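Local coordinates for protein inositol dehydrogenase (Lactobacillus casei, PDB 4MKX) that probably oxidises scyllo-inositol as an NAD-dependent dehydrogenase of the Gfo/Idh/MocA family, at residues A[160-172]-A[195-209]. Sequence-based numbering, arbitrary orientation.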
ATOM      1  N   GLY A 160     -20.638  -3.027 -11.957  1.00 15.33           N
ATOM      2  CA  GLY A 160     -21.896  -3.737 -12.137  1.00 15.93           C
ATOM      3  C   GLY A 160     -22.904  -3.271 -11.112  1.00 18.91           C
ATOM      4  O   GLY A 160     -22.802  -2.156 -10.599  1.00 16.69           O
ATOM      5  N   ASP A 161     -23.880  -4.117 -10.803  1.00 16.67           N
ATOM      6  CA  ASP A 161     -24.855  -3.762  -9.781  1.00 16.75           C
ATOM      7  C   ASP A 161     -24.218  -3.977  -8.412  1.00 16.08           C
ATOM      8  O   ASP A 161     -23.375  -4.858  -8.234  1.00 17.54           O
ATOM      9  CB  ASP A 161     -26.128  -4.602  -9.934  1.00 17.68           C
ATOM     10  CG  ASP A 161     -27.210  -4.207  -8.940  1.00 24.44           C
ATOM     11  OD1 ASP A 161     -27.284  -3.024  -8.538  1.00 25.57           O
ATOM     12  OD2 ASP A 161     -27.996  -5.091  -8.558  1.00 29.23           O
ATOM     13  N   ILE A 162     -24.628  -3.169  -7.442  1.00 13.48           N
ATOM     14  CA  ILE A 162     -24.060  -3.230  -6.106  1.00 12.74           C
ATOM     15  C   ILE A 162     -24.716  -4.325  -5.282  1.00 12.01           C
ATOM     16  O   ILE A 162     -25.931  -4.410  -5.203  1.00 13.58           O
ATOM     17  CB  ILE A 162     -24.233  -1.874  -5.412  1.00 13.14           C
ATOM     18  CG1 ILE A 162     -23.407  -0.829  -6.156  1.00 14.80           C
ATOM     19  CG2 ILE A 162     -23.848  -1.988  -3.934  1.00 15.54           C
ATOM     20  CD1 ILE A 162     -23.624   0.601  -5.672  1.00 16.42           C
ATOM     21  N   THR A 163     -23.912  -5.193  -4.678  1.00 12.26           N
ATOM     22  CA  THR A 163     -24.465  -6.267  -3.864  1.00 11.23           C
ATOM     23  C   THR A 163     -24.297  -5.987  -2.369  1.00 11.07           C
ATOM     24  O   THR A 163     -25.111  -6.396  -1.563  1.00 10.05           O
ATOM     25  CB  THR A 163     -23.789  -7.593  -4.175  1.00 18.18           C
ATOM     26  OG1 THR A 163     -22.451  -7.534  -3.692  1.00 17.11           O
ATOM     27  CG2 THR A 163     -23.759  -7.854  -5.661  1.00 14.02           C
ATOM     28  N   LEU A 164     -23.226  -5.293  -1.995  1.00  9.34           N
ATOM     29  CA  LEU A 164     -22.981  -5.042  -0.581  1.00  7.28           C
ATOM     30  C   LEU A 164     -22.224  -3.732  -0.406  1.00  7.14           C
ATOM     31  O   LEU A 164     -21.300  -3.436  -1.157  1.00  9.56           O
ATOM     32  CB  LEU A 164     -22.163  -6.191   0.033  1.00 10.10           C
ATOM     33  CG  LEU A 164     -21.909  -6.148   1.549  1.00 12.08           C
ATOM     34  CD1 LEU A 164     -21.826  -7.567   2.067  1.00 14.27           C
ATOM     35  CD2 LEU A 164     -20.614  -5.422   1.882  1.00 13.84           C
ATOM     36  N   ILE A 165     -22.625  -2.956   0.592  1.00  8.28           N
ATOM     37  CA  ILE A 165     -21.843  -1.790   0.964  1.00  8.69           C
ATOM     38  C   ILE A 165     -21.476  -1.901   2.438  1.00  7.99           C
ATOM     39  O   ILE A 165     -22.319  -2.195   3.271  1.00 11.03           O
ATOM     40  CB  ILE A 165     -22.610  -0.486   0.709  1.00  8.81           C
ATOM     41  CG1 ILE A 165     -22.803  -0.297  -0.787  1.00 10.20           C
ATOM     42  CG2 ILE A 165     -21.807   0.697   1.242  1.00 10.09           C
ATOM     43  CD1 ILE A 165     -23.507   1.006  -1.142  1.00 14.96           C
ATOM     44  N   ARG A 166     -20.197  -1.690   2.746  1.00  9.59           N
ATOM     45  CA  ARG A 166     -19.737  -1.676   4.131  1.00  6.64           C
ATOM     46  C   ARG A 166     -19.210  -0.274   4.383  1.00  8.11           C
ATOM     47  O   ARG A 166     -18.401   0.228   3.613  1.00 10.54           O
ATOM     48  CB  ARG A 166     -18.607  -2.687   4.351  1.00  7.94           C
ATOM     49  CG  ARG A 166     -17.987  -2.579   5.742  1.00  7.65           C
ATOM     50  CD  ARG A 166     -16.859  -3.620   5.991  1.00  8.29           C
ATOM     51  NE  ARG A 166     -15.746  -3.508   5.049  1.00  6.34           N
ATOM     52  CZ  ARG A 166     -14.718  -2.681   5.195  1.00  8.86           C
ATOM     53  NH1 ARG A 166     -14.669  -1.869   6.244  1.00  8.93           N
ATOM     54  NH2 ARG A 166     -13.753  -2.641   4.285  1.00  9.61           N
ATOM     55  N   SER A 167     -19.694   0.376   5.428  1.00  6.16           N
ATOM     56  CA  SER A 167     -19.186   1.704   5.745  1.00  7.65           C
ATOM     57  C   SER A 167     -18.855   1.831   7.224  1.00  8.79           C
ATOM     58  O   SER A 167     -19.625   1.402   8.090  1.00  8.98           O
ATOM     59  CB  SER A 167     -20.183   2.782   5.282  1.00  5.94           C
ATOM     60  OG  SER A 167     -19.504   4.003   5.023  1.00  9.84           O
ATOM     61  N   TYR A 168     -17.676   2.385   7.513  1.00  8.36           N
ATOM     62  CA  TYR A 168     -17.217   2.562   8.877  1.00  7.72           C
ATOM     63  C   TYR A 168     -17.050   4.040   9.128  1.00  8.24           C
ATOM     64  O   TYR A 168     -16.455   4.743   8.306  1.00  8.58           O
ATOM     65  CB  TYR A 168     -15.819   1.960   9.037  1.00  7.96           C
ATOM     66  CG  TYR A 168     -15.716   0.462   9.201  1.00  7.13           C
ATOM     67  CD1 TYR A 168     -16.765  -0.399   8.893  1.00  6.58           C
ATOM     68  CD2 TYR A 168     -14.537  -0.089   9.665  1.00  9.67           C
ATOM     69  CE1 TYR A 168     -16.629  -1.782   9.061  1.00  8.33           C
ATOM     70  CE2 TYR A 168     -14.390  -1.454   9.823  1.00  7.23           C
ATOM     71  CZ  TYR A 168     -15.426  -2.292   9.531  1.00  8.77           C
ATOM     72  OH  TYR A 168     -15.252  -3.642   9.717  1.00  9.39           O
ATOM     73  N   SER A 169     -17.539   4.510  10.267  1.00  7.54           N
ATOM     74  CA  SER A 169     -17.235   5.858  10.747  1.00  7.87           C
ATOM     75  C   SER A 169     -16.793   5.738  12.197  1.00  8.13           C
ATOM     76  O   SER A 169     -17.613   5.483  13.081  1.00 10.69           O
ATOM     77  CB  SER A 169     -18.465   6.770  10.661  1.00 11.57           C
ATOM     78  OG  SER A 169     -18.827   6.990   9.309  1.00 12.08           O
ATOM     79  N   ILE A 170     -15.500   5.914  12.454  1.00 10.39           N
ATOM     80  CA  ILE A 170     -14.979   5.747  13.814  1.00 11.26           C
ATOM     81  C   ILE A 170     -14.162   6.978  14.235  1.00 11.55           C
ATOM     82  O   ILE A 170     -13.131   7.282  13.640  1.00 12.33           O
ATOM     83  CB  ILE A 170     -14.107   4.486  13.941  1.00 12.19           C
ATOM     84  CG1 ILE A 170     -14.781   3.276  13.273  1.00 12.33           C
ATOM     85  CG2 ILE A 170     -13.847   4.169  15.418  1.00 13.28           C
ATOM     86  CD1 ILE A 170     -13.908   2.006  13.310  1.00 15.50           C
ATOM     87  N   ASP A 171     -14.638   7.679  15.259  1.00 12.36           N
ATOM     88  CA  ASP A 171     -13.960   8.873  15.758  1.00 12.81           C
ATOM     89  C   ASP A 171     -12.720   8.470  16.527  1.00 16.49           C
ATOM     90  O   ASP A 171     -12.656   7.369  17.076  1.00 16.60           O
ATOM     91  CB  ASP A 171     -14.885   9.678  16.684  1.00 11.69           C
ATOM     92  CG  ASP A 171     -15.641  10.779  15.962  1.00 21.20           C
ATOM     93  OD1 ASP A 171     -15.297  11.112  14.808  1.00 17.36           O
ATOM     94  OD2 ASP A 171     -16.583  11.328  16.566  1.00 24.74           O
ATOM     95  N   PRO A 172     -11.725   9.360  16.575  1.00 14.93           N
ATOM     96  CA  PRO A 172     -10.464   9.051  17.254  1.00 17.92           C
ATOM     97  C   PRO A 172     -10.608   8.930  18.765  1.00 19.08           C
ATOM     98  O   PRO A 172     -11.405   9.645  19.379  1.00 19.42           O
ATOM     99  CB  PRO A 172      -9.582  10.257  16.912  1.00 16.67           C
ATOM    100  CG  PRO A 172     -10.532  11.356  16.613  1.00 18.54           C
ATOM    101  CD  PRO A 172     -11.702  10.698  15.950  1.00 17.46           C
ATOM    102  N   MET A 195     -23.094   9.263  14.491  1.00 19.58           N
ATOM    103  CA  MET A 195     -21.971   8.807  13.672  1.00 21.21           C
ATOM    104  C   MET A 195     -22.339   8.203  12.316  1.00 21.08           C
ATOM    105  O   MET A 195     -21.521   8.212  11.396  1.00 22.24           O
ATOM    106  CB  MET A 195     -21.138   7.776  14.455  1.00 20.87           C
ATOM    107  CG  MET A 195     -20.386   8.351  15.633  1.00 23.82           C
ATOM    108  SD  MET A 195     -19.219   9.623  15.117  1.00 29.29           S
ATOM    109  CE  MET A 195     -17.981   8.624  14.285  1.00 20.77           C
ATOM    110  N   SER A 196     -23.546   7.660  12.188  1.00 15.35           N
ATOM    111  CA  SER A 196     -23.853   6.853  11.014  1.00 14.24           C
ATOM    112  C   SER A 196     -24.748   7.514   9.977  1.00 12.98           C
ATOM    113  O   SER A 196     -25.009   6.917   8.937  1.00 14.94           O
ATOM    114  CB  SER A 196     -24.493   5.532  11.440  1.00 15.37           C
ATOM    115  OG  SER A 196     -23.651   4.850  12.351  1.00 18.71           O
ATOM    116  N   ILE A 197     -25.240   8.719  10.262  1.00 15.66           N
ATOM    117  CA  ILE A 197     -26.116   9.392   9.319  1.00 13.75           C
ATOM    118  C   ILE A 197     -25.446   9.599   7.961  1.00 13.28           C
ATOM    119  O   ILE A 197     -26.081   9.404   6.930  1.00 11.39           O
ATOM    120  CB  ILE A 197     -26.658  10.735   9.874  1.00 16.41           C
ATOM    121  CG1 ILE A 197     -27.650  10.454  10.998  1.00 22.74           C
ATOM    122  CG2 ILE A 197     -27.387  11.512   8.789  1.00 23.56           C
ATOM    123  CD1 ILE A 197     -28.607  11.605  11.286  1.00 27.26           C
ATOM    124  N   HIS A 198     -24.162   9.959   7.948  1.00 10.89           N
ATOM    125  CA  HIS A 198     -23.473  10.130   6.678  1.00 12.03           C
ATOM    126  C   HIS A 198     -23.334   8.807   5.941  1.00 11.65           C
ATOM    127  O   HIS A 198     -23.367   8.769   4.708  1.00 11.75           O
ATOM    128  CB  HIS A 198     -22.088  10.737   6.866  1.00 11.72           C
ATOM    129  CG  HIS A 198     -22.095  12.157   7.332  1.00 11.50           C
ATOM    130  ND1 HIS A 198     -22.626  13.185   6.584  1.00 12.62           N
ATOM    131  CD2 HIS A 198     -21.610  12.722   8.463  1.00 15.54           C
ATOM    132  CE1 HIS A 198     -22.484  14.322   7.242  1.00 14.94           C
ATOM    133  NE2 HIS A 198     -21.857  14.070   8.381  1.00 12.22           N
ATOM    134  N   ASP A 199     -23.165   7.720   6.689  1.00 10.40           N
ATOM    135  CA  ASP A 199     -23.065   6.402   6.079  1.00 10.21           C
ATOM    136  C   ASP A 199     -24.395   5.964   5.471  1.00 10.80           C
ATOM    137  O   ASP A 199     -24.431   5.410   4.374  1.00 11.12           O
ATOM    138  CB  ASP A 199     -22.586   5.380   7.110  1.00 11.59           C
ATOM    139  CG  ASP A 199     -21.170   5.644   7.572  1.00 13.09           C
ATOM    140  OD1 ASP A 199     -20.268   5.738   6.713  1.00 11.70           O
ATOM    141  OD2 ASP A 199     -20.957   5.763   8.794  1.00 14.30           O
ATOM    142  N   ILE A 200     -25.485   6.229   6.184  1.00 12.20           N
ATOM    143  CA  ILE A 200     -26.814   5.961   5.649  1.00 11.01           C
ATOM    144  C   ILE A 200     -27.018   6.727   4.348  1.00 10.70           C
ATOM    145  O   ILE A 200     -27.442   6.160   3.341  1.00 11.42           O
ATOM    146  CB  ILE A 200     -27.900   6.290   6.683  1.00 12.38           C
ATOM    147  CG1 ILE A 200     -27.863   5.254   7.815  1.00 17.45           C
ATOM    148  CG2 ILE A 200     -29.283   6.284   6.037  1.00 13.89           C
ATOM    149  CD1 ILE A 200     -28.516   5.736   9.084  1.00 20.48           C
ATOM    150  N   ASP A 201     -26.673   8.011   4.342  1.00  9.15           N
ATOM    151  CA  ASP A 201     -26.805   8.777   3.120  1.00 11.54           C
ATOM    152  C   ASP A 201     -25.947   8.247   1.970  1.00 11.74           C
ATOM    153  O   ASP A 201     -26.386   8.196   0.817  1.00 11.38           O
ATOM    154  CB  ASP A 201     -26.482  10.239   3.387  1.00 11.81           C
ATOM    155  CG  ASP A 201     -26.744  11.099   2.183  1.00 15.76           C
ATOM    156  OD1 ASP A 201     -27.940  11.276   1.832  1.00 14.53           O
ATOM    157  OD2 ASP A 201     -25.758  11.575   1.571  1.00 13.71           O
ATOM    158  N   VAL A 202     -24.717   7.839   2.277  1.00 10.52           N
ATOM    159  CA  VAL A 202     -23.851   7.256   1.267  1.00 10.61           C
ATOM    160  C   VAL A 202     -24.470   6.004   0.638  1.00 10.82           C
ATOM    161  O   VAL A 202     -24.422   5.830  -0.574  1.00 11.63           O
ATOM    162  CB  VAL A 202     -22.439   6.937   1.855  1.00 13.47           C
ATOM    163  CG1 VAL A 202     -21.797   5.765   1.159  1.00 16.25           C
ATOM    164  CG2 VAL A 202     -21.552   8.168   1.787  1.00 13.63           C
ATOM    165  N   ILE A 203     -25.066   5.161   1.465  1.00 11.15           N
ATOM    166  CA  ILE A 203     -25.709   3.948   0.978  1.00 14.61           C
ATOM    167  C   ILE A 203     -26.857   4.286   0.015  1.00 13.97           C
ATOM    168  O   ILE A 203     -26.923   3.760  -1.112  1.00 15.46           O
ATOM    169  CB  ILE A 203     -26.163   3.090   2.159  1.00 12.88           C
ATOM    170  CG1 ILE A 203     -24.930   2.464   2.815  1.00 14.70           C
ATOM    171  CG2 ILE A 203     -27.113   1.985   1.707  1.00 14.33           C
ATOM    172  CD1 ILE A 203     -25.143   2.044   4.248  1.00 15.89           C
ATOM    173  N   ARG A 204     -27.711   5.220   0.425  1.00 14.90           N
ATOM    174  CA  ARG A 204     -28.832   5.633  -0.413  1.00 15.74           C
ATOM    175  C   ARG A 204     -28.354   6.302  -1.693  1.00 16.88           C
ATOM    176  O   ARG A 204     -28.890   6.050  -2.770  1.00 18.07           O
ATOM    177  CB  ARG A 204     -29.776   6.561   0.364  1.00 17.28           C
ATOM    178  CG  ARG A 204     -30.427   5.911   1.597  1.00 17.13           C
ATOM    179  CD  ARG A 204     -31.390   6.861   2.309  1.00 20.55           C
ATOM    180  NE  ARG A 204     -32.503   7.223   1.438  1.00 19.40           N
ATOM    181  CZ  ARG A 204     -32.633   8.409   0.847  1.00 22.06           C
ATOM    182  NH1 ARG A 204     -31.723   9.360   1.039  1.00 18.13           N
ATOM    183  NH2 ARG A 204     -33.670   8.638   0.058  1.00 23.44           N
ATOM    184  N   TRP A 205     -27.326   7.142  -1.569  1.00 13.55           N
ATOM    185  CA  TRP A 205     -26.774   7.877  -2.698  1.00 16.17           C
ATOM    186  C   TRP A 205     -26.210   6.932  -3.753  1.00 15.41           C
ATOM    187  O   TRP A 205     -26.506   7.068  -4.944  1.00 18.62           O
ATOM    188  CB  TRP A 205     -25.697   8.858  -2.193  1.00 14.80           C
ATOM    189  CG  TRP A 205     -25.025   9.707  -3.223  1.00 16.29           C
ATOM    190  CD1 TRP A 205     -25.625  10.420  -4.224  1.00 20.25           C
ATOM    191  CD2 TRP A 205     -23.620   9.984  -3.322  1.00 14.29           C
ATOM    192  NE1 TRP A 205     -24.675  11.102  -4.953  1.00 20.78           N
ATOM    193  CE2 TRP A 205     -23.440  10.857  -4.416  1.00 18.08           C
ATOM    194  CE3 TRP A 205     -22.503   9.580  -2.592  1.00 18.31           C
ATOM    195  CZ2 TRP A 205     -22.179  11.319  -4.806  1.00 17.69           C
ATOM    196  CZ3 TRP A 205     -21.250  10.039  -2.982  1.00 19.86           C
ATOM    197  CH2 TRP A 205     -21.103  10.907  -4.077  1.00 16.40           C
ATOM    198  N   PHE A 206     -25.413   5.955  -3.325  1.00 14.10           N
ATOM    199  CA  PHE A 206     -24.773   5.053  -4.281  1.00 15.62           C
ATOM    200  C   PHE A 206     -25.751   4.090  -4.948  1.00 16.97           C
ATOM    201  O   PHE A 206     -25.591   3.775  -6.123  1.00 18.80           O
ATOM    202  CB  PHE A 206     -23.642   4.252  -3.613  1.00 13.34           C
ATOM    203  CG  PHE A 206     -22.322   4.952  -3.629  1.00 16.28           C
ATOM    204  CD1 PHE A 206     -21.474   4.828  -4.717  1.00 17.65           C
ATOM    205  CD2 PHE A 206     -21.929   5.747  -2.564  1.00 21.88           C
ATOM    206  CE1 PHE A 206     -20.250   5.485  -4.745  1.00 21.58           C
ATOM    207  CE2 PHE A 206     -20.704   6.409  -2.586  1.00 22.21           C
ATOM    208  CZ  PHE A 206     -19.868   6.277  -3.674  1.00 18.31           C
ATOM    209  N   THR A 207     -26.741   3.626  -4.194  1.00 19.14           N
ATOM    210  CA  THR A 207     -27.650   2.580  -4.670  1.00 21.41           C
ATOM    211  C   THR A 207     -28.922   3.107  -5.333  1.00 25.79           C
ATOM    212  O   THR A 207     -29.407   2.517  -6.300  1.00 28.64           O
ATOM    213  CB  THR A 207     -28.061   1.610  -3.550  1.00 18.53           C
ATOM    214  OG1 THR A 207     -28.793   2.299  -2.534  1.00 18.13           O
ATOM    215  CG2 THR A 207     -26.842   0.946  -2.931  1.00 17.91           C
ATOM    216  N   GLY A 208     -29.452   4.213  -4.817  1.00 19.70           N
ATOM    217  CA  GLY A 208     -30.771   4.680  -5.215  1.00 21.69           C
ATOM    218  C   GLY A 208     -31.898   3.918  -4.534  1.00 24.50           C
ATOM    219  O   GLY A 208     -33.077   4.099  -4.863  1.00 24.80           O
ATOM    220  N   LYS A 209     -31.545   3.081  -3.560  1.00 24.82           N
ATOM    221  CA  LYS A 209     -32.510   2.198  -2.914  1.00 20.27           C
ATOM    222  C   LYS A 209     -32.716   2.591  -1.450  1.00 22.69           C
ATOM    223  O   LYS A 209     -31.896   3.325  -0.888  1.00 21.88           O
ATOM    224  CB  LYS A 209     -32.021   0.743  -3.043  1.00 22.84           C
ATOM    225  CG  LYS A 209     -31.493   0.389  -4.451  1.00 26.48           C
ATOM    226  CD  LYS A 209     -30.600  -0.876  -4.476  1.00 29.76           C
ATOM    227  CE  LYS A 209     -29.965  -1.118  -5.859  1.00 28.72           C
ATOM    228  NZ  LYS A 209     -29.060  -2.326  -5.924  1.00 27.56           N
TER
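The carboxylate of Asp199 takes a serine hydroxyl on each oxygen. Ser169 OG gives its proton to OD2 at 2.5 Å on the syn side, only 19° out of the carboxylate plane, while Ser167 OG comes to OD1, also at 2.5 Å, from well above that plane (43°). Arg141 adds a salt bridge to OD1 and a bond to Ser169 OG, so both oxygens of the buried carboxylate are gripped, which should fix its rotation. The Phe206 ring has Val202 O at its edge, in plane; Phe206 meets the strand with CB, 4.1 Å from Ile165 CD1, and with its carbonyl O against Ile162 CD1. Asp171 lies against the bent end of Met195, OD2 3.5 Å from SD, and the methyl CE reaches Ser169 O at 3.4 Å. Ile165 CD1 also sits 3.8 Å from Thr207 CG2. One helical turn before Phe206, Ile203 runs past Ile165 in the opposite direction, its CG1 3.9 Å from Ile165 CG2. Lys209 NZ, salt-bridged chiefly to Asp243, also meets the syn lone pair of Asp161 OD1 at 3.2 Å, while Arg221 of the second subunit pairs with Asp161 OD2. Helix 197-207 runs nearly antiparallel (159°) to strand 162-172, the alpha/beta packing of the Gfo/Idh/MocA C-terminal domain.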